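Local coordinates for protein hydroxyethylthiazole kinase (Pyrococcus horikoshii, PDB 3HPD) that probably phosphorylates the hydroxyl group of 4-methyl-5-beta-hydroxyethylthiazole with ATP and magnesium, a step of thiamine diphosphate biosynthesis, at residues A[229-234]-A[239-244]; A[221-226]-A[255-260]. One frame throughout, in Å; residues are numbered along the deposited sequence.

Contact 1: A[229-234]-A[239-244]; sequences YEEAKY and HVKLYD
Lys241 meets Glu231 and Ala232 across the turn between helices 210-231 and 235-248. Before it in the second segment, His239 NE2 and Tyr243 OH share a 2.7 Å hydrogen bond within the helix. Lys241 does most of the touching. Its CG rests 4.0 Å from Ala232 CB. A bend at chi2 (-69°) then carries the chain across Glu231 at about a right angle. CD lies 3.6 Å from Glu231 OE1, and NZ forms a salt bridge with Glu231 OE2 at 3.0 Å. The hydrogen bond within that pair is weak. Glu231 OE1 is instead bonded to Trp245 NE1, so the two carboxylate oxygens have different partners. With an alanine at Lys241, Glu231 OE2 is likely to lose its positive mate, and a gap would probably open beside Ala232 CB. Further on, Asp244 extends the salt-bridge network, with OD2 at a long 4.0 Å from Lys241 NZ. The same OD2 is hydrogen-bonded to Ser237 of the second subunit. The contact joins the end of helix 210-231 to helix 235-248 across a short turn, beside the second subunit, with helices 27-37 and 193-205 packed against His239 and Tyr243.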
# COMPACT_ATOMS: atom_id res chain seq x y z
N TYR A 229 -10.87 7.58 17.62
CA TYR A 229 -10.05 8.29 18.58
C TYR A 229 -10.40 7.89 20.02
O TYR A 229 -9.53 7.84 20.88
CB TYR A 229 -10.21 9.81 18.42
CG TYR A 229 -9.20 10.59 19.22
CD1 TYR A 229 -7.87 10.66 18.81
CD2 TYR A 229 -9.56 11.20 20.43
CE1 TYR A 229 -6.92 11.32 19.58
CE2 TYR A 229 -8.61 11.86 21.20
CZ TYR A 229 -7.29 11.92 20.78
OH TYR A 229 -6.35 12.57 21.54
N GLU A 230 -11.67 7.60 20.27
CA GLU A 230 -12.09 7.20 21.61
C GLU A 230 -11.32 5.95 22.04
O GLU A 230 -11.02 5.78 23.22
CB GLU A 230 -13.59 6.89 21.64
CG GLU A 230 -14.48 8.05 21.22
CD GLU A 230 -15.96 7.73 21.31
OE1 GLU A 230 -16.31 6.53 21.33
OE2 GLU A 230 -16.78 8.67 21.34
N GLU A 231 -11.01 5.10 21.07
CA GLU A 231 -10.29 3.85 21.33
C GLU A 231 -8.77 3.90 21.11
O GLU A 231 -8.04 3.09 21.67
CB GLU A 231 -10.84 2.73 20.45
CG GLU A 231 -12.20 2.20 20.86
CD GLU A 231 -12.53 0.93 20.11
OE1 GLU A 231 -12.98 1.00 18.95
OE2 GLU A 231 -12.33 -0.16 20.69
N ALA A 232 -8.31 4.84 20.29
CA ALA A 232 -6.89 4.95 19.97
C ALA A 232 -6.46 6.40 19.79
O ALA A 232 -6.90 7.08 18.87
CB ALA A 232 -6.59 4.15 18.70
N LYS A 233 -5.56 6.86 20.66
CA LYS A 233 -5.08 8.24 20.66
C LYS A 233 -3.85 8.51 19.80
O LYS A 233 -3.42 9.66 19.68
CB LYS A 233 -4.77 8.67 22.09
CG LYS A 233 -5.89 8.40 23.09
CD LYS A 233 -7.08 9.30 22.86
CE LYS A 233 -8.20 9.01 23.84
NZ LYS A 233 -8.73 7.63 23.69
N TYR A 234 -3.28 7.46 19.21
CA TYR A 234 -2.08 7.61 18.39
C TYR A 234 -2.32 7.16 16.95
O TYR A 234 -3.10 6.24 16.71
CB TYR A 234 -0.95 6.83 19.07
CG TYR A 234 -0.92 7.11 20.56
CD1 TYR A 234 -0.64 8.38 21.05
CD2 TYR A 234 -1.24 6.11 21.47
CE1 TYR A 234 -0.68 8.66 22.42
CE2 TYR A 234 -1.29 6.37 22.84
CZ TYR A 234 -1.00 7.64 23.31
OH TYR A 234 -1.04 7.89 24.66
N HIS A 239 -5.50 4.70 12.95
CA HIS A 239 -5.74 4.33 11.55
C HIS A 239 -6.50 3.01 11.48
O HIS A 239 -7.47 2.88 10.73
CB HIS A 239 -4.40 4.20 10.81
CG HIS A 239 -4.53 3.86 9.36
ND1 HIS A 239 -3.46 3.48 8.58
CD2 HIS A 239 -5.61 3.85 8.53
CE1 HIS A 239 -3.86 3.25 7.35
NE2 HIS A 239 -5.17 3.47 7.29
N VAL A 240 -6.05 2.03 12.26
CA VAL A 240 -6.68 0.71 12.29
C VAL A 240 -8.15 0.79 12.72
O VAL A 240 -9.02 0.14 12.13
CB VAL A 240 -5.93 -0.24 13.27
CG1 VAL A 240 -6.70 -1.54 13.43
CG2 VAL A 240 -4.53 -0.53 12.74
N LYS A 241 -8.42 1.59 13.74
CA LYS A 241 -9.78 1.74 14.25
C LYS A 241 -10.74 2.42 13.28
O LYS A 241 -11.96 2.31 13.44
CB LYS A 241 -9.75 2.49 15.58
CG LYS A 241 -9.07 1.73 16.71
CD LYS A 241 -9.90 0.52 17.14
CE LYS A 241 -9.25 -0.20 18.32
NZ LYS A 241 -10.15 -1.23 18.91
N LEU A 242 -10.22 3.13 12.28
CA LEU A 242 -11.10 3.78 11.31
C LEU A 242 -11.91 2.72 10.57
O LEU A 242 -13.11 2.86 10.37
CB LEU A 242 -10.29 4.62 10.31
CG LEU A 242 -9.60 5.87 10.88
CD1 LEU A 242 -8.78 6.55 9.78
CD2 LEU A 242 -10.65 6.83 11.43
N TYR A 243 -11.24 1.64 10.16
CA TYR A 243 -11.90 0.55 9.44
C TYR A 243 -12.89 -0.15 10.36
O TYR A 243 -13.97 -0.54 9.93
CB TYR A 243 -10.87 -0.46 8.95
CG TYR A 243 -9.80 0.18 8.09
CD1 TYR A 243 -10.08 0.57 6.78
CD2 TYR A 243 -8.53 0.43 8.61
CE1 TYR A 243 -9.11 1.21 6.01
CE2 TYR A 243 -7.56 1.07 7.84
CZ TYR A 243 -7.85 1.45 6.54
OH TYR A 243 -6.89 2.06 5.77
N ASP A 244 -12.50 -0.33 11.62
CA ASP A 244 -13.37 -0.99 12.58
C ASP A 244 -14.69 -0.26 12.69
O ASP A 244 -15.76 -0.89 12.67
CB ASP A 244 -12.72 -1.04 13.97
CG ASP A 244 -11.61 -2.06 14.06
OD1 ASP A 244 -11.33 -2.74 13.05
OD2 ASP A 244 -11.02 -2.20 15.15

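Contact 2: A[221-226]-A[255-260]; sequences FGIAAE and RTYAKV
The Tyr257 ring takes Glu226 OE1 at its edge, in the plane of the ring, with OE1 3.7 Å from Tyr257 CD2. The setting is the alpha/beta fold of the ribokinase clan. Here long helix 210-231 packs on the C-terminal end of helix 251-257, where the chain turns into edge strand 260-263. The carboxylate and ring planes stand 53° apart. The two side chains run alongside each other, pointing opposite ways. Ile223 CG2 approaches the ring obliquely and is nearest, at 3.8 Å, to Tyr257 CB at the root of the side chain.

Ile223 is buried and carries the apolar part. Its chi1 of -66° sets CG2 opposite the backbone N, so that CG1 and CG2 both reach Tyr257 CB. The extended end of CG1 brings CD1 on to Ala258, the first residue to leave the helix. The stronger polar partners lie outside the two segments. Glu226 OE2 accepts hydrogen bonds from Gly183 N and Asn182 ND2, which hold the carboxylate in position beside the ring. Asn182 ND2 also bonds Tyr257 O, so one amide joins both sides of the contact. Tyr257 OH is hydrogen-bonded to Lys227, next to Glu226 in helix 210-231, and to Glu230, one turn beyond Glu226. Ile223 CD1 ends 3.7 Å from Ala258 N and 4.2 Å from Ala258 CB.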
# COMPACT_ATOMS: atom_id res chain seq x y z
N PHE A 221 -17.90 9.01 7.85
CA PHE A 221 -16.45 8.94 8.08
C PHE A 221 -16.04 9.80 9.27
O PHE A 221 -15.15 9.43 10.04
CB PHE A 221 -15.69 9.39 6.83
CG PHE A 221 -14.21 9.19 6.93
CD1 PHE A 221 -13.66 7.91 6.81
CD2 PHE A 221 -13.35 10.26 7.17
CE1 PHE A 221 -12.29 7.70 6.93
CE2 PHE A 221 -11.97 10.06 7.28
CZ PHE A 221 -11.44 8.78 7.16
N GLY A 222 -16.68 10.96 9.40
CA GLY A 222 -16.37 11.85 10.51
C GLY A 222 -16.66 11.20 11.84
O GLY A 222 -15.91 11.35 12.80
N ILE A 223 -17.78 10.49 11.91
CA ILE A 223 -18.17 9.79 13.13
C ILE A 223 -17.20 8.64 13.40
O ILE A 223 -16.82 8.39 14.54
CB ILE A 223 -19.61 9.23 13.02
CG1 ILE A 223 -20.61 10.38 12.93
CG2 ILE A 223 -19.91 8.34 14.24
CD1 ILE A 223 -22.07 9.94 12.79
N ALA A 224 -16.80 7.94 12.34
CA ALA A 224 -15.87 6.83 12.49
C ALA A 224 -14.57 7.35 13.09
O ALA A 224 -13.94 6.69 13.91
CB ALA A 224 -15.61 6.16 11.13
N ALA A 225 -14.18 8.55 12.67
CA ALA A 225 -12.95 9.17 13.16
C ALA A 225 -13.07 9.47 14.66
O ALA A 225 -12.14 9.23 15.43
CB ALA A 225 -12.67 10.46 12.39
N GLU A 226 -14.22 10.00 15.07
CA GLU A 226 -14.45 10.31 16.48
C GLU A 226 -14.42 9.03 17.31
O GLU A 226 -13.80 8.98 18.37
CB GLU A 226 -15.80 11.01 16.65
CG GLU A 226 -15.82 12.43 16.09
CD GLU A 226 -17.21 13.03 16.07
OE1 GLU A 226 -17.95 12.85 17.06
OE2 GLU A 226 -17.56 13.69 15.06
N ARG A 255 -27.44 8.35 14.95
CA ARG A 255 -28.43 9.13 15.69
C ARG A 255 -27.82 9.88 16.87
O ARG A 255 -28.15 11.04 17.12
CB ARG A 255 -29.53 8.20 16.20
CG ARG A 255 -30.39 8.77 17.32
CD ARG A 255 -31.57 7.87 17.58
NE ARG A 255 -32.32 7.65 16.35
CZ ARG A 255 -32.54 6.46 15.80
NH1 ARG A 255 -32.07 5.36 16.37
NH2 ARG A 255 -33.21 6.38 14.66
N THR A 256 -26.91 9.22 17.57
CA THR A 256 -26.27 9.81 18.74
C THR A 256 -25.02 10.66 18.48
O THR A 256 -24.70 11.53 19.29
CB THR A 256 -25.91 8.72 19.77
OG1 THR A 256 -25.14 7.68 19.13
CG2 THR A 256 -27.17 8.10 20.36
N TYR A 257 -24.33 10.43 17.37
CA TYR A 257 -23.11 11.19 17.07
C TYR A 257 -23.16 12.20 15.93
O TYR A 257 -22.34 13.12 15.89
CB TYR A 257 -21.94 10.24 16.79
CG TYR A 257 -21.26 9.68 18.01
CD1 TYR A 257 -21.81 8.61 18.71
CD2 TYR A 257 -20.05 10.21 18.46
CE1 TYR A 257 -21.18 8.08 19.84
CE2 TYR A 257 -19.40 9.69 19.59
CZ TYR A 257 -19.97 8.63 20.27
OH TYR A 257 -19.34 8.10 21.36
N ALA A 258 -24.09 12.04 15.00
CA ALA A 258 -24.17 12.95 13.86
C ALA A 258 -24.28 14.43 14.22
O ALA A 258 -25.10 14.82 15.05
CB ALA A 258 -25.33 12.54 12.94
N LYS A 259 -23.44 15.24 13.58
CA LYS A 259 -23.44 16.68 13.76
C LYS A 259 -23.47 17.25 12.34
O LYS A 259 -22.43 17.46 11.72
CB LYS A 259 -22.16 17.15 14.47
CG LYS A 259 -21.94 16.55 15.84
CD LYS A 259 -20.75 17.21 16.53
CE LYS A 259 -20.46 16.58 17.88
NZ LYS A 259 -21.66 16.55 18.75
N VAL A 260 -24.68 17.50 11.84
CA VAL A 260 -24.85 18.01 10.49
C VAL A 260 -26.11 18.87 10.40
O VAL A 260 -27.10 18.60 11.07
CB VAL A 260 -24.97 16.84 9.47
CG1 VAL A 260 -26.05 15.87 9.92
CG2 VAL A 260 -25.27 17.37 8.08

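Helix 210-231 serves both contacts, whose centres lie 14 Å apart. Contact 2 uses its middle and contact 1 its end. Along the chain, contact 1 is nested within the loop that contact 2 closes. The two also touch directly. Glu230 OE2 lies 2.6 Å from Tyr257 OH, a probable hydrogen bond between residues of different contacts. Leu242 CD2 of contact 1 packs 3.7 Å from Ala225 CA of contact 2. Only contact 1 meets other subunits of the trimeric assembly. Both lie away from the predicted substrate and ATP sites. They tie helix 210-231 to helix 235-248 and to the end of helix 251-257, just before strand 260-263.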